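Local coordinates for glycogen synthase (Cyanobacterium sp. CLg1, PDB 6GNF), which is a bacterial glycogen (starch) synthase, a two-domain glycosyltransferase with ADP and a glycan bound in the cleft between its domains, at residues G41-T44 with E45-E49; E30-P33 with Y34-G38. One frame throughout, in Å; residues are numbered along the deposited sequence.

Contact 1: residues G41-T44 with E45-E49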
loop_
_atom_site.group_PDB
_atom_site.type_symbol
_atom_site.label_atom_id
_atom_site.label_comp_id
_atom_site.label_asym_id
_atom_site.label_seq_id
_atom_site.Cartn_x
_atom_site.Cartn_y
_atom_site.Cartn_z
ATOM N N GLY A 41 -3.399 -1.282 -3.918
ATOM C CA GLY A 41 -4.578 -1.394 -4.765
ATOM C C GLY A 41 -5.319 -0.092 -4.964
ATOM O O GLY A 41 -5.894 0.116 -6.041
ATOM N N ASP A 42 -5.365 0.742 -3.921
ATOM C CA ASP A 42 -6.020 2.043 -4.014
ATOM C C ASP A 42 -5.279 2.973 -4.958
ATOM O O ASP A 42 -5.913 3.624 -5.773
ATOM C CB ASP A 42 -6.156 2.701 -2.641
ATOM C CG ASP A 42 -7.132 1.959 -1.718
ATOM O OD1 ASP A 42 -8.154 1.393 -2.181
ATOM O OD2 ASP A 42 -6.878 1.942 -0.488
ATOM N N VAL A 43 -3.949 2.980 -4.901
ATOM C CA VAL A 43 -3.156 3.827 -5.789
ATOM C C VAL A 43 -3.340 3.400 -7.250
ATOM O O VAL A 43 -3.590 4.242 -8.119
ATOM C CB VAL A 43 -1.660 3.796 -5.428
ATOM C CG1 VAL A 43 -0.852 4.568 -6.460
ATOM C CG2 VAL A 43 -1.426 4.365 -4.024
ATOM N N THR A 44 -3.266 2.101 -7.517
ATOM C CA THR A 44 -3.404 1.613 -8.898
ATOM C C THR A 44 -4.842 1.725 -9.428
ATOM O O THR A 44 -5.081 1.594 -10.636
ATOM C CB THR A 44 -2.876 0.171 -9.075
ATOM O OG1 THR A 44 -3.582 -0.714 -8.214
ATOM C CG2 THR A 44 -1.436 0.112 -8.692
ATOM N N GLU A 45 -5.792 2.009 -8.541
ATOM C CA GLU A 45 -7.127 2.400 -8.970
ATOM C C GLU A 45 -7.173 3.895 -9.273
ATOM O O GLU A 45 -7.550 4.283 -10.370
ATOM C CB GLU A 45 -8.165 2.061 -7.901
ATOM C CG GLU A 45 -9.592 2.382 -8.332
ATOM C CD GLU A 45 -10.624 2.233 -7.226
ATOM O OE1 GLU A 45 -10.270 1.819 -6.110
ATOM O OE2 GLU A 45 -11.806 2.520 -7.472
ATOM N N GLY A 46 -6.798 4.713 -8.291
ATOM C CA GLY A 46 -7.006 6.155 -8.348
ATOM C C GLY A 46 -6.116 6.946 -9.281
ATOM O O GLY A 46 -6.583 7.829 -9.994
ATOM N N LEU A 47 -4.825 6.645 -9.266
ATOM C CA LEU A 47 -3.869 7.392 -10.083
ATOM C C LEU A 47 -4.115 7.162 -11.584
ATOM O O LEU A 47 -4.200 8.129 -12.339
ATOM C CB LEU A 47 -2.423 7.081 -9.656
ATOM C CG LEU A 47 -1.274 7.653 -10.495
ATOM C CD1 LEU A 47 -1.413 9.157 -10.707
ATOM C CD2 LEU A 47 0.067 7.325 -9.848
ATOM N N PRO A 48 -4.276 5.899 -12.016
ATOM C CA PRO A 48 -4.600 5.687 -13.436
ATOM C C PRO A 48 -5.893 6.348 -13.891
ATOM O O PRO A 48 -5.949 6.855 -15.012
ATOM C CB PRO A 48 -4.706 4.162 -13.538
ATOM C CG PRO A 48 -3.735 3.688 -12.516
ATOM C CD PRO A 48 -3.973 4.619 -11.353
ATOM N N GLU A 49 -6.918 6.356 -13.038
ATOM C CA GLU A 49 -8.178 7.020 -13.372
ATOM C C GLU A 49 -7.986 8.517 -13.567
ATOM O O GLU A 49 -8.561 9.099 -14.474
ATOM C CB GLU A 49 -9.261 6.734 -12.323
ATOM C CG GLU A 49 -9.848 5.335 -12.456
ATOM C CD GLU A 49 -10.909 4.975 -11.426
ATOM O OE1 GLU A 49 -11.271 3.778 -11.370
ATOM O OE2 GLU A 49 -11.336 5.840 -10.634
HETATM O O HOH W 1 -7.187 2.053 -12.382
#

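Contact 2: residues E30-P33 with Y34-G38. With ADP (adenosine-5'-diphosphate), chain F; GLC (alpha-D-glucopyranose), chain D.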
loop_
_atom_site.group_PDB
_atom_site.type_symbol
_atom_site.label_atom_id
_atom_site.label_comp_id
_atom_site.label_asym_id
_atom_site.label_seq_id
_atom_site.Cartn_x
_atom_site.Cartn_y
_atom_site.Cartn_z
ATOM N N GLU A 30 -2.106 -5.854 -7.494
ATOM C CA GLU A 30 -3.359 -5.396 -6.908
ATOM C C GLU A 30 -3.939 -4.239 -7.699
ATOM O O GLU A 30 -3.226 -3.290 -8.006
ATOM C CB GLU A 30 -3.119 -4.878 -5.493
ATOM C CG GLU A 30 -2.932 -5.935 -4.433
ATOM C CD GLU A 30 -2.691 -5.337 -3.051
ATOM O OE1 GLU A 30 -3.271 -4.275 -2.707
ATOM O OE2 GLU A 30 -1.904 -5.956 -2.305
ATOM N N VAL A 31 -5.243 -4.295 -7.955
ATOM C CA VAL A 31 -5.989 -3.155 -8.500
ATOM C C VAL A 31 -7.364 -3.120 -7.837
ATOM O O VAL A 31 -8.202 -3.974 -8.097
ATOM C CB VAL A 31 -6.186 -3.252 -10.037
ATOM C CG1 VAL A 31 -6.932 -2.027 -10.547
ATOM C CG2 VAL A 31 -4.856 -3.388 -10.756
ATOM N N ALA A 32 -7.587 -2.142 -6.969
ATOM C CA ALA A 32 -8.885 -2.006 -6.320
ATOM C C ALA A 32 -9.924 -1.634 -7.367
ATOM O O ALA A 32 -9.599 -0.986 -8.356
ATOM C CB ALA A 32 -8.836 -0.936 -5.232
ATOM N N PRO A 33 -11.186 -2.052 -7.164
ATOM C CA PRO A 33 -11.695 -2.866 -6.062
ATOM C C PRO A 33 -11.626 -4.374 -6.336
ATOM O O PRO A 33 -12.086 -5.167 -5.543
ATOM C CB PRO A 33 -13.148 -2.406 -5.952
ATOM C CG PRO A 33 -13.530 -2.067 -7.360
ATOM C CD PRO A 33 -12.271 -1.648 -8.077
ATOM N N TYR A 34 -10.954 -4.778 -7.401
ATOM C CA TYR A 34 -10.942 -6.180 -7.818
ATOM C C TYR A 34 -10.046 -6.991 -6.876
ATOM O O TYR A 34 -10.391 -8.083 -6.430
ATOM C CB TYR A 34 -10.377 -6.276 -9.232
ATOM C CG TYR A 34 -11.125 -5.470 -10.276
ATOM C CD1 TYR A 34 -12.181 -6.041 -10.991
ATOM C CD2 TYR A 34 -10.771 -4.148 -10.568
ATOM C CE1 TYR A 34 -12.867 -5.322 -11.953
ATOM C CE2 TYR A 34 -11.454 -3.421 -11.525
ATOM C CZ TYR A 34 -12.503 -4.011 -12.220
ATOM O OH TYR A 34 -13.212 -3.328 -13.194
ATOM N N SER A 35 -8.856 -6.452 -6.630
ATOM C CA SER A 35 -7.887 -7.089 -5.773
ATOM C C SER A 35 -7.211 -6.021 -4.910
ATOM O O SER A 35 -6.804 -4.978 -5.422
ATOM C CB SER A 35 -6.861 -7.826 -6.652
ATOM O OG SER A 35 -6.255 -6.967 -7.601
ATOM N N LYS A 36 -7.034 -6.300 -3.624
ATOM C CA LYS A 36 -6.570 -5.301 -2.673
ATOM C C LYS A 36 -6.304 -5.945 -1.325
ATOM O O LYS A 36 -7.142 -6.676 -0.817
ATOM C CB LYS A 36 -7.647 -4.238 -2.506
ATOM C CG LYS A 36 -7.424 -3.240 -1.357
ATOM C CD LYS A 36 -8.122 -1.898 -1.609
ATOM C CE LYS A 36 -8.900 -1.357 -0.409
ATOM N NZ LYS A 36 -8.031 -0.955 0.728
ATOM N N THR A 37 -5.125 -5.675 -0.770
ATOM C CA THR A 37 -4.725 -6.106 0.578
ATOM C C THR A 37 -4.361 -4.853 1.398
ATOM O O THR A 37 -3.970 -4.947 2.563
ATOM C CB THR A 37 -3.484 -7.035 0.529
ATOM O OG1 THR A 37 -2.304 -6.289 0.147
ATOM C CG2 THR A 37 -3.699 -8.212 -0.426
ATOM N N GLY A 38 -4.458 -3.696 0.749
ATOM C CA GLY A 38 -3.985 -2.458 1.348
ATOM C C GLY A 38 -3.928 -1.304 0.356
ATOM O O GLY A 38 -4.594 -1.322 -0.669
HETATM P PB ADP F . -1.132 -0.176 4.114
HETATM O O1B ADP F . 0.281 0.002 4.604
HETATM O O2B ADP F . -1.283 0.034 2.632
HETATM O O3B ADP F . -1.812 -1.398 4.669
HETATM P PA ADP F . -2.572 2.321 4.027
HETATM O O1A ADP F . -1.677 2.847 2.913
HETATM O O2A ADP F . -3.103 3.253 5.108
HETATM O O3A ADP F . -1.882 1.077 4.804
HETATM O "O5'" ADP F . -3.845 1.585 3.355
HETATM C "C5'" ADP F . -4.604 0.600 4.065
HETATM C "C4'" ADP F . -6.053 0.709 3.607
HETATM O "O4'" ADP F . -6.837 -0.411 4.024
HETATM C "C3'" ADP F . -6.707 1.938 4.204
HETATM O "O3'" ADP F . -7.478 2.565 3.174
HETATM C "C2'" ADP F . -7.564 1.407 5.332
HETATM O "O2'" ADP F . -8.737 2.209 5.433
HETATM C "C1'" ADP F . -7.878 -0.021 4.921
HETATM N N9 ADP F . -7.925 -1.033 6.013
HETATM C C8 ADP F . -6.873 -1.547 6.685
HETATM N N7 ADP F . -7.276 -2.478 7.593
HETATM C C5 ADP F . -8.613 -2.579 7.496
HETATM C C6 ADP F . -9.682 -3.362 8.149
HETATM N N6 ADP F . -9.401 -4.254 9.119
HETATM N N1 ADP F . -10.956 -3.158 7.752
HETATM C C2 ADP F . -11.275 -2.275 6.792
HETATM N N3 ADP F . -10.351 -1.532 6.157
HETATM C C4 ADP F . -9.032 -1.635 6.450
HETATM C C1 GLC D . 3.274 -9.701 1.422
HETATM C C2 GLC D . 3.748 -9.121 0.080
HETATM C C3 GLC D . 3.797 -7.598 0.170
HETATM C C4 GLC D . 2.434 -7.058 0.595
HETATM C C5 GLC D . 2.068 -7.668 1.955
HETATM C C6 GLC D . 0.747 -7.148 2.541
HETATM O O2 GLC D . 5.053 -9.603 -0.259
HETATM O O3 GLC D . 4.197 -7.014 -1.070
HETATM O O4 GLC D . 2.525 -5.630 0.650
HETATM O O5 GLC D . 2.030 -9.098 1.821
HETATM O O6 GLC D . -0.379 -7.461 1.705
#

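Contact 1: residues G41-T44 with E45-E49
E45 sets its CB against the carbonyl oxygens of G41 and D42, one turn earlier, in the first half of helix 39-54, the crossover helix of a beta-alpha-beta unit. That CB sits 3.5 Å from D42 O and equally close to G41 O. From there CG runs anti to the backbone N (chi1 -177°) and the chain stays extended, which carries the carboxylate out beyond the turn. At the tip, OE1 rests near the methyl of A32 and lies 4.5 Å from D42 OD1, a like charge, while OE2 forms a salt bridge to K306, a lysine that also pairs with E49.

Beneath this side chain the backbone ladder is uneven. E45 N makes only weak bonds, to G41 O and D42 O. The next two rungs are sound: G46 N reaches D42 O at 2.9 Å, nearly in line with the carbonyl, and L47 N reaches V43 O at 2.9 Å. P48 then interrupts the ladder and kinks the helix, because its ring nitrogen has no hydrogen to give. Its CG presses against T44 O (3.1 Å) and its CD against V43 O. A water takes up the donor role instead, giving one hydrogen to T44 O (2.8 Å) and the other to E45 O.

The carbonyl that proline leaves without a backbone donor is thus satisfied by solvent, and K306, gripped by two glutamates, probably offsets the negative charge gathered on this side of the helix.

Contact 2: residues E30-P33 with Y34-G38
K36, T37 and G38 belong to the K-x-G-G signature of bacterial glycogen and starch synthases, set in the loop that leads from strand 23-27 of a Rossmann-like domain into helix 39-54, and here they fold back on E30. The reversal is a type VI beta-turn from V31 to Y34 with a cis peptide before P33. V31 O takes a weak bond from Y34 N and a nearly straight one from S35 N (3.0 Å, 173°), which comes from above the carbonyl plane; the same oxygen lies at the edge of the Y34 ring. The tyrosine's hydroxyl is held by D70.

S35 closes the turn from its other end. With chi1 at 55°, OG sits between its own backbone N and carbonyl carbon and accepts V31 N at 2.9 Å.

Farther along, K36 lays CD against the methyl of A32 (3.8 Å) and bends at its last two torsions, bringing NZ to 3.5 Å from ADP O4'. The E30 carboxylate bridges the two limbs of the loop. T37 N meets OE1 at 3.0 Å from well above the carboxylate plane, while T37 OG1 donates to E30 OE2 at 2.5 Å, on its syn side but tilted about 33° out of that plane. Y121 OH adds a further hydrogen bond to OE2. T37 OG1 in turn accepts a hydrogen bond from O6 of the alpha-D-glucopyranose at 2.7 Å.

Leaving strand 23-27, the chain enters contact 2 at once: residues 30-33 turn back through 34-38 and close a short loop beside the ligands. Only then does it pass into helix 39-54, where contact 1 occupies the early turns, so the two lie in series, neither enclosing nor crossing the other. In space they touch, with centres about 9 Å apart. T44 OG1 probably hydrogen-bonds E30 O (2.6 Å), and A32 N probably donates to G41 O (3.0 Å). These bonds tie the loop to the crossover helix, while L47 and P48 pack on F26 of strand 23-27, and D42 and V43 bring the helix itself to the ligand pockets.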